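PDB 1ZBM: 1,4-dihydroxy-6-naphtoate synthase from Archaeoglobus fulgidus, which probably catalyses the conversion of cyclic dehypoxanthinylfutalosinate into 1,4-dihydroxy-6-naphthoate and dihydroxyacetone, a step in menaquinone biosynthesis. Local coordinates for residues I12-T17 / E198-A203; A122-E127 / E265-I270. All blocks are in the same frame, centred on the assembly; numbering follows the deposited sequence.

The chain folds as two lobes, each built on a five-stranded mixed sheet. Interaction 1 is buried packing in the lobe whose sheet contains strand 11-16. Interaction 2 is a salt bridge at the surface. It ties the end of helix 251-265 to the loop before strand 127-130 in the other lobe's sheet. The two lie on opposite sides of the chain's centre. Their centres are 33 Å apart and their nearest atoms about 21 Å apart, so they do not touch. Both lie away from the predicted proton acceptor His-152. Helix 114-122, which ends at interaction 2, starts with the predicted substrate-binding residues Thr-114 and Ala-115.

Interaction 1 (I12-T17 / E198-A203); sequences IRVAHT and EEFLRA
Glu-199 OE2, on helix 194-213, is gripped by several groups. Arg-202 NH2 bonds to it at 2.6 Å, as part of a salt bridge one turn along the helix. It uses the syn lone pair of OE2, and OE2 sits 19° out of the guanidinium plane. Arg-202 NE adds a weak bond to the same oxygen. Thr-36 OG1 is a further partner, and Arg-202 NH2 also bonds to Asp-35 O. Together these bonds limit the rotation of the carboxylate and link the helix to the segment ahead of strand 39-44.

Phe-200, the next residue, leaves the helix on a different side and makes the contact with strand 11-16. Its CG is anti to the backbone N (chi1 -178°), which extends the ring from the helix toward the sheet. Val-14 comes to meet it from the opposite direction. Val-14 CG2 lies 3.7 Å from Phe-200 CE1. The second methyl, Val-14 CG1, is 3.9 Å from Phe-200 CZ. Both branches of the valine meet the far end of the ring obliquely. Ile-12 reaches the ring nearer its base, with its CD1 4.2 Å from Phe-200 CD1. Its chain is extended at chi2 (175°), which carries CD1 forward to the phenylalanine. The contact across the segments is entirely apolar, and all three residues are buried.

Ile-12 and Val-14 are two apart, so both face the helix, while Arg-13 between them turns away. Met-29 and Val-61 also touch Phe-200, and Phe-26 touches Val-14. Helices 20-30 and 194-213 thus share one face of the sheet. A helix packed on inner strands of a sheet with order 2-1-3-5-4 is characteristic of a lobe of the type 2 periplasmic-binding-protein fold.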
ATOM      1  N   ILE A  12       9.046 -20.560  -4.238  1.00 18.80           N
ATOM      2  CA  ILE A  12       9.211 -19.104  -4.282  1.00 18.31           C
ATOM      3  C   ILE A  12       8.944 -18.365  -2.981  1.00 18.48           C
ATOM      4  O   ILE A  12       8.318 -18.894  -2.058  1.00 17.84           O
ATOM      5  CB  ILE A  12       8.297 -18.462  -5.351  1.00 15.62           C
ATOM      6  CG1 ILE A  12       6.829 -18.665  -4.973  1.00 14.60           C
ATOM      7  CG2 ILE A  12       8.584 -19.068  -6.711  1.00 14.03           C
ATOM      8  CD1 ILE A  12       5.842 -17.971  -5.907  1.00 11.03           C
ATOM      9  N   ARG A  13       9.428 -17.125  -2.915  1.00 18.43           N
ATOM     10  CA  ARG A  13       9.219 -16.290  -1.733  1.00 16.68           C
ATOM     11  C   ARG A  13       8.220 -15.192  -2.055  1.00 15.72           C
ATOM     12  O   ARG A  13       8.349 -14.487  -3.053  1.00 14.69           O
ATOM     13  CB  ARG A  13      10.549 -15.693  -1.243  1.00 18.52           C
ATOM     14  CG  ARG A  13      11.504 -16.745  -0.686  1.00 20.62           C
ATOM     15  CD  ARG A  13      12.694 -16.118   0.025  1.00 22.23           C
ATOM     16  NE  ARG A  13      13.575 -15.386  -0.876  1.00 24.10           N
ATOM     17  CZ  ARG A  13      14.648 -14.710  -0.474  1.00 24.27           C
ATOM     18  NH1 ARG A  13      15.406 -14.064  -1.355  1.00 23.50           N
ATOM     19  NH2 ARG A  13      14.959 -14.678   0.813  1.00 23.74           N
ATOM     20  N   VAL A  14       7.204 -15.079  -1.209  1.00 15.72           N
ATOM     21  CA  VAL A  14       6.154 -14.086  -1.377  1.00 13.98           C
ATOM     22  C   VAL A  14       6.177 -13.175  -0.161  1.00 14.66           C
ATOM     23  O   VAL A  14       5.894 -13.599   0.964  1.00 14.20           O
ATOM     24  CB  VAL A  14       4.767 -14.772  -1.524  1.00 13.08           C
ATOM     25  CG1 VAL A  14       3.671 -13.733  -1.747  1.00 12.09           C
ATOM     26  CG2 VAL A  14       4.812 -15.746  -2.697  1.00 11.23           C
ATOM     27  N   ALA A  15       6.543 -11.924  -0.402  1.00 14.65           N
ATOM     28  CA  ALA A  15       6.646 -10.940   0.652  1.00 15.69           C
ATOM     29  C   ALA A  15       5.520  -9.931   0.632  1.00 16.26           C
ATOM     30  O   ALA A  15       5.129  -9.413  -0.418  1.00 16.80           O
ATOM     31  CB  ALA A  15       7.989 -10.208   0.552  1.00 16.83           C
ATOM     32  N   HIS A  16       5.001  -9.672   1.819  1.00 15.86           N
ATOM     33  CA  HIS A  16       3.948  -8.708   1.996  1.00 16.13           C
ATOM     34  C   HIS A  16       4.090  -8.053   3.367  1.00 16.26           C
ATOM     35  O   HIS A  16       5.065  -8.308   4.086  1.00 16.93           O
ATOM     36  CB  HIS A  16       2.560  -9.332   1.781  1.00 17.10           C
ATOM     37  CG  HIS A  16       2.409 -10.723   2.307  1.00 16.42           C
ATOM     38  ND1 HIS A  16       1.573 -11.029   3.362  1.00 16.20           N
ATOM     39  CD2 HIS A  16       2.919 -11.898   1.877  1.00 17.14           C
ATOM     40  CE1 HIS A  16       1.575 -12.335   3.551  1.00 18.53           C
ATOM     41  NE2 HIS A  16       2.383 -12.887   2.666  1.00 14.97           N
ATOM     42  N   THR A  17       3.120  -7.222   3.724  1.00 15.19           N
ATOM     43  CA  THR A  17       3.187  -6.436   4.949  1.00 15.55           C
ATOM     44  C   THR A  17       2.386  -6.810   6.187  1.00 16.54           C
ATOM     45  O   THR A  17       1.333  -7.434   6.099  1.00 17.07           O
ATOM     46  CB  THR A  17       2.846  -4.980   4.618  1.00 14.26           C
ATOM     47  OG1 THR A  17       1.492  -4.900   4.139  1.00 12.78           O
ATOM     48  CG2 THR A  17       3.787  -4.460   3.551  1.00 12.16           C
ATOM     49  N   GLU A 198       1.290 -17.360 -14.150  1.00 19.19           N
ATOM     50  CA  GLU A 198      -0.142 -17.621 -14.212  1.00 20.69           C
ATOM     51  C   GLU A 198      -0.654 -18.318 -12.966  1.00 19.78           C
ATOM     52  O   GLU A 198      -1.727 -17.991 -12.452  1.00 19.46           O
ATOM     53  CB  GLU A 198      -0.475 -18.468 -15.442  1.00 24.06           C
ATOM     54  CG  GLU A 198      -1.956 -18.429 -15.815  1.00 30.64           C
ATOM     55  CD  GLU A 198      -2.379 -17.110 -16.450  1.00 32.00           C
ATOM     56  OE1 GLU A 198      -3.452 -16.573 -16.062  1.00 32.28           O
ATOM     57  OE2 GLU A 198      -1.648 -16.623 -17.348  1.00 34.00           O
ATOM     58  N   GLU A 199       0.121 -19.275 -12.469  1.00 19.17           N
ATOM     59  CA  GLU A 199      -0.280 -20.023 -11.283  1.00 18.86           C
ATOM     60  C   GLU A 199      -0.435 -19.133 -10.070  1.00 18.30           C
ATOM     61  O   GLU A 199      -1.441 -19.202  -9.364  1.00 19.24           O
ATOM     62  CB  GLU A 199       0.743 -21.121 -10.980  1.00 19.89           C
ATOM     63  CG  GLU A 199       0.361 -22.014  -9.814  1.00 20.14           C
ATOM     64  CD  GLU A 199      -1.017 -22.638  -9.993  1.00 22.11           C
ATOM     65  OE1 GLU A 199      -1.404 -22.920 -11.141  1.00 21.41           O
ATOM     66  OE2 GLU A 199      -1.702 -22.856  -8.979  1.00 21.49           O
ATOM     67  N   PHE A 200       0.566 -18.298  -9.817  1.00 16.98           N
ATOM     68  CA  PHE A 200       0.494 -17.423  -8.659  1.00 15.31           C
ATOM     69  C   PHE A 200      -0.637 -16.419  -8.787  1.00 14.60           C
ATOM     70  O   PHE A 200      -1.276 -16.053  -7.795  1.00 17.37           O
ATOM     71  CB  PHE A 200       1.799 -16.672  -8.451  1.00 15.11           C
ATOM     72  CG  PHE A 200       1.776 -15.804  -7.248  1.00 15.12           C
ATOM     73  CD1 PHE A 200       1.957 -16.348  -5.987  1.00 14.97           C
ATOM     74  CD2 PHE A 200       1.471 -14.458  -7.361  1.00 14.01           C
ATOM     75  CE1 PHE A 200       1.833 -15.555  -4.854  1.00 16.99           C
ATOM     76  CE2 PHE A 200       1.344 -13.662  -6.234  1.00 15.50           C
ATOM     77  CZ  PHE A 200       1.521 -14.211  -4.980  1.00 15.83           C
ATOM     78  N   LEU A 201      -0.869 -15.951 -10.007  1.00 14.72           N
ATOM     79  CA  LEU A 201      -1.949 -15.002 -10.245  1.00 13.77           C
ATOM     80  C   LEU A 201      -3.264 -15.662  -9.861  1.00 15.38           C
ATOM     81  O   LEU A 201      -4.120 -15.036  -9.229  1.00 16.37           O
ATOM     82  CB  LEU A 201      -1.999 -14.597 -11.711  1.00 12.81           C
ATOM     83  CG  LEU A 201      -3.277 -13.838 -12.033  1.00 10.50           C
ATOM     84  CD1 LEU A 201      -3.325 -12.558 -11.222  1.00 10.73           C
ATOM     85  CD2 LEU A 201      -3.332 -13.544 -13.527  1.00 14.27           C
ATOM     86  N   ARG A 202      -3.411 -16.931 -10.244  1.00 16.14           N
ATOM     87  CA  ARG A 202      -4.619 -17.703  -9.943  1.00 16.23           C
ATOM     88  C   ARG A 202      -4.803 -17.866  -8.440  1.00 16.76           C
ATOM     89  O   ARG A 202      -5.897 -17.666  -7.919  1.00 18.50           O
ATOM     90  CB  ARG A 202      -4.551 -19.094 -10.597  1.00 16.69           C
ATOM     91  CG  ARG A 202      -5.823 -19.941 -10.399  1.00 19.74           C
ATOM     92  CD  ARG A 202      -5.665 -21.359 -10.959  1.00 20.61           C
ATOM     93  NE  ARG A 202      -4.751 -22.151 -10.125  1.00 22.45           N
ATOM     94  CZ  ARG A 202      -5.062 -22.622  -8.918  1.00 22.08           C
ATOM     95  NH1 ARG A 202      -6.263 -22.397  -8.403  1.00 22.50           N
ATOM     96  NH2 ARG A 202      -4.164 -23.292  -8.218  1.00 21.00           N
ATOM     97  N   ALA A 203      -3.727 -18.220  -7.744  1.00 16.08           N
ATOM     98  CA  ALA A 203      -3.791 -18.415  -6.307  1.00 15.68           C
ATOM     99  C   ALA A 203      -4.052 -17.101  -5.598  1.00 16.76           C
ATOM    100  O   ALA A 203      -4.757 -17.057  -4.589  1.00 17.04           O
ATOM    101  CB  ALA A 203      -2.497 -19.027  -5.802  1.00 15.14           C
TER

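Interaction 2 (A122-E127 / E265-I270); sequences AVEDFE and EAKGLI
A Schellman motif ends helix 251-265, and the salt bridge of this contact springs from it. Gly-268 is the C-prime residue and has a positive phi of 63°. Its N bonds to Glu-265 O at 2.8 Å, closing a type I turn. Lys-267 sits inside that turn and sends its side chain across to Glu-124, in the loop between helix 114-122 and strand 127-130.

The pair is exposed, and it is the whole of the direct contact between the segments. Nearby, Leu-269 packs on helix 114-122 at Leu-117, Lys-120 and Leu-121. The end of the C-terminal helix is therefore attached by apolar packing as well as by charge. Phe-126 lies on Leu-119 of the same helix and meets Val-123 O at its ring edge.

Glu-124 has its CG between the backbone N and the carbonyl carbon (chi1 39°), and its chain runs extended from there. Lys-267 is bent at chi2 and chi3, and its side chain crosses that of Glu-124 at about a right angle. One carboxylate oxygen does most of the work. Lys-267 NZ is 3.1 Å from Glu-124 OE1 but 4.2 Å from Glu-124 OE2. The ammonium approaches OE1 from above the carboxylate, 70° out of its plane.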
ATOM      1  N   ALA A 122       1.997  17.755  -4.024  1.00 20.24           N
ATOM      2  CA  ALA A 122       1.028  18.731  -3.532  1.00 19.40           C
ATOM      3  C   ALA A 122       1.706  19.904  -2.823  1.00 19.34           C
ATOM      4  O   ALA A 122       1.220  21.027  -2.893  1.00 19.40           O
ATOM      5  CB  ALA A 122       0.035  18.044  -2.592  1.00 17.96           C
ATOM      6  N   VAL A 123       2.816  19.630  -2.137  1.00 21.66           N
ATOM      7  CA  VAL A 123       3.582  20.643  -1.403  1.00 21.68           C
ATOM      8  C   VAL A 123       5.018  20.532  -1.909  1.00 25.18           C
ATOM      9  O   VAL A 123       5.746  19.618  -1.524  1.00 25.75           O
ATOM     10  CB  VAL A 123       3.554  20.367   0.120  1.00 21.28           C
ATOM     11  CG1 VAL A 123       4.033  21.588   0.896  1.00 18.27           C
ATOM     12  CG2 VAL A 123       2.149  19.977   0.551  1.00 17.86           C
ATOM     13  N   GLU A 124       5.421  21.455  -2.781  1.00 28.35           N
ATOM     14  CA  GLU A 124       6.758  21.416  -3.364  1.00 31.15           C
ATOM     15  C   GLU A 124       7.853  22.065  -2.545  1.00 31.06           C
ATOM     16  O   GLU A 124       8.915  22.398  -3.072  1.00 34.91           O
ATOM     17  CB  GLU A 124       6.728  22.028  -4.763  1.00 32.81           C
ATOM     18  CG  GLU A 124       5.839  23.239  -4.884  1.00 35.51           C
ATOM     19  CD  GLU A 124       5.577  23.585  -6.324  1.00 37.80           C
ATOM     20  OE1 GLU A 124       5.136  22.679  -7.070  1.00 40.15           O
ATOM     21  OE2 GLU A 124       5.808  24.752  -6.713  1.00 37.45           O
ATOM     22  N   ASP A 125       7.604  22.235  -1.255  1.00 31.31           N
ATOM     23  CA  ASP A 125       8.590  22.842  -0.379  1.00 30.99           C
ATOM     24  C   ASP A 125       8.272  22.619   1.087  1.00 29.98           C
ATOM     25  O   ASP A 125       7.515  23.368   1.691  1.00 31.31           O
ATOM     26  CB  ASP A 125       8.706  24.338  -0.682  1.00 34.39           C
ATOM     27  CG  ASP A 125       9.984  24.678  -1.429  1.00 36.88           C
ATOM     28  OD1 ASP A 125      10.050  25.776  -2.029  1.00 39.38           O
ATOM     29  OD2 ASP A 125      10.933  23.852  -1.404  1.00 38.19           O
ATOM     30  N   PHE A 126       8.853  21.573   1.657  1.00 27.73           N
ATOM     31  CA  PHE A 126       8.632  21.266   3.060  1.00 28.02           C
ATOM     32  C   PHE A 126       9.787  20.400   3.538  1.00 27.82           C
ATOM     33  O   PHE A 126      10.661  20.046   2.748  1.00 27.84           O
ATOM     34  CB  PHE A 126       7.285  20.544   3.238  1.00 27.81           C
ATOM     35  CG  PHE A 126       7.259  19.153   2.673  1.00 27.50           C
ATOM     36  CD1 PHE A 126       7.658  18.070   3.450  1.00 24.89           C
ATOM     37  CD2 PHE A 126       6.877  18.929   1.352  1.00 28.55           C
ATOM     38  CE1 PHE A 126       7.679  16.785   2.922  1.00 27.83           C
ATOM     39  CE2 PHE A 126       6.895  17.643   0.812  1.00 30.20           C
ATOM     40  CZ  PHE A 126       7.298  16.564   1.596  1.00 27.68           C
ATOM     41  N   GLU A 127       9.811  20.069   4.824  1.00 28.91           N
ATOM     42  CA  GLU A 127      10.891  19.239   5.342  1.00 30.34           C
ATOM     43  C   GLU A 127      10.402  17.863   5.740  1.00 29.81           C
ATOM     44  O   GLU A 127       9.780  17.691   6.787  1.00 29.82           O
ATOM     45  CB  GLU A 127      11.566  19.891   6.548  1.00 32.58           C
ATOM     46  CG  GLU A 127      12.299  21.171   6.230  1.00 38.25           C
ATOM     47  CD  GLU A 127      13.087  21.699   7.408  1.00 42.41           C
ATOM     48  OE1 GLU A 127      13.730  22.762   7.256  1.00 45.19           O
ATOM     49  OE2 GLU A 127      13.075  21.060   8.489  1.00 45.59           O
ATOM     50  N   GLU A 265       7.529  12.369 -13.322  1.00 24.82           N
ATOM     51  CA  GLU A 265       8.617  12.615 -14.247  1.00 26.05           C
ATOM     52  C   GLU A 265       8.723  14.128 -14.493  1.00 25.02           C
ATOM     53  O   GLU A 265       9.807  14.715 -14.371  1.00 23.61           O
ATOM     54  CB  GLU A 265       8.355  11.868 -15.563  1.00 29.27           C
ATOM     55  CG  GLU A 265       9.605  11.340 -16.274  1.00 35.06           C
ATOM     56  CD  GLU A 265       9.787   9.821 -16.132  1.00 39.04           C
ATOM     57  OE1 GLU A 265       9.832   9.321 -14.985  1.00 40.28           O
ATOM     58  OE2 GLU A 265       9.892   9.121 -17.170  1.00 39.52           O
ATOM     59  N   ALA A 266       7.586  14.757 -14.798  1.00 24.39           N
ATOM     60  CA  ALA A 266       7.501  16.202 -15.084  1.00 24.75           C
ATOM     61  C   ALA A 266       8.040  17.112 -13.989  1.00 24.02           C
ATOM     62  O   ALA A 266       8.285  18.299 -14.226  1.00 23.79           O
ATOM     63  CB  ALA A 266       6.049  16.594 -15.397  1.00 24.33           C
ATOM     64  N   LYS A 267       8.207  16.572 -12.788  1.00 23.45           N
ATOM     65  CA  LYS A 267       8.738  17.368 -11.695  1.00 24.23           C
ATOM     66  C   LYS A 267      10.067  16.828 -11.221  1.00 24.04           C
ATOM     67  O   LYS A 267      10.609  17.302 -10.229  1.00 24.97           O
ATOM     68  CB  LYS A 267       7.750  17.426 -10.525  1.00 25.65           C
ATOM     69  CG  LYS A 267       6.566  18.360 -10.769  1.00 27.57           C
ATOM     70  CD  LYS A 267       6.437  19.416  -9.669  1.00 29.69           C
ATOM     71  CE  LYS A 267       7.647  20.357  -9.647  1.00 32.04           C
ATOM     72  NZ  LYS A 267       7.526  21.417  -8.598  1.00 33.99           N
ATOM     73  N   GLY A 268      10.597  15.838 -11.931  1.00 25.76           N
ATOM     74  CA  GLY A 268      11.869  15.261 -11.538  1.00 26.69           C
ATOM     75  C   GLY A 268      11.849  14.584 -10.181  1.00 27.34           C
ATOM     76  O   GLY A 268      12.819  14.658  -9.421  1.00 27.60           O
ATOM     77  N   LEU A 269      10.747  13.921  -9.851  1.00 27.37           N
ATOM     78  CA  LEU A 269      10.677  13.236  -8.563  1.00 28.47           C
ATOM     79  C   LEU A 269      11.215  11.813  -8.648  1.00 30.17           C
ATOM     80  O   LEU A 269      11.641  11.251  -7.641  1.00 31.54           O
ATOM     81  CB  LEU A 269       9.241  13.235  -8.039  1.00 26.30           C
ATOM     82  CG  LEU A 269       8.867  14.442  -7.185  1.00 25.34           C
ATOM     83  CD1 LEU A 269       9.498  15.701  -7.734  1.00 25.82           C
ATOM     84  CD2 LEU A 269       7.348  14.568  -7.138  1.00 24.55           C
ATOM     85  N   ILE A 270      11.214  11.256  -9.858  1.00 32.16           N
ATOM     86  CA  ILE A 270      11.691   9.900 -10.092  1.00 34.82           C
ATOM     87  C   ILE A 270      13.195   9.861 -10.387  1.00 37.61           C
ATOM     88  O   ILE A 270      13.856  10.923 -10.278  1.00 38.77           O
ATOM     89  CB  ILE A 270      10.921   9.232 -11.270  1.00 35.80           C
ATOM     90  CG1 ILE A 270      11.522   9.659 -12.608  1.00 36.11           C
ATOM     91  CG2 ILE A 270       9.467   9.624 -11.244  1.00 32.48           C
ATOM     92  CD1 ILE A 270      12.385   8.584 -13.265  1.00 36.17           C
TER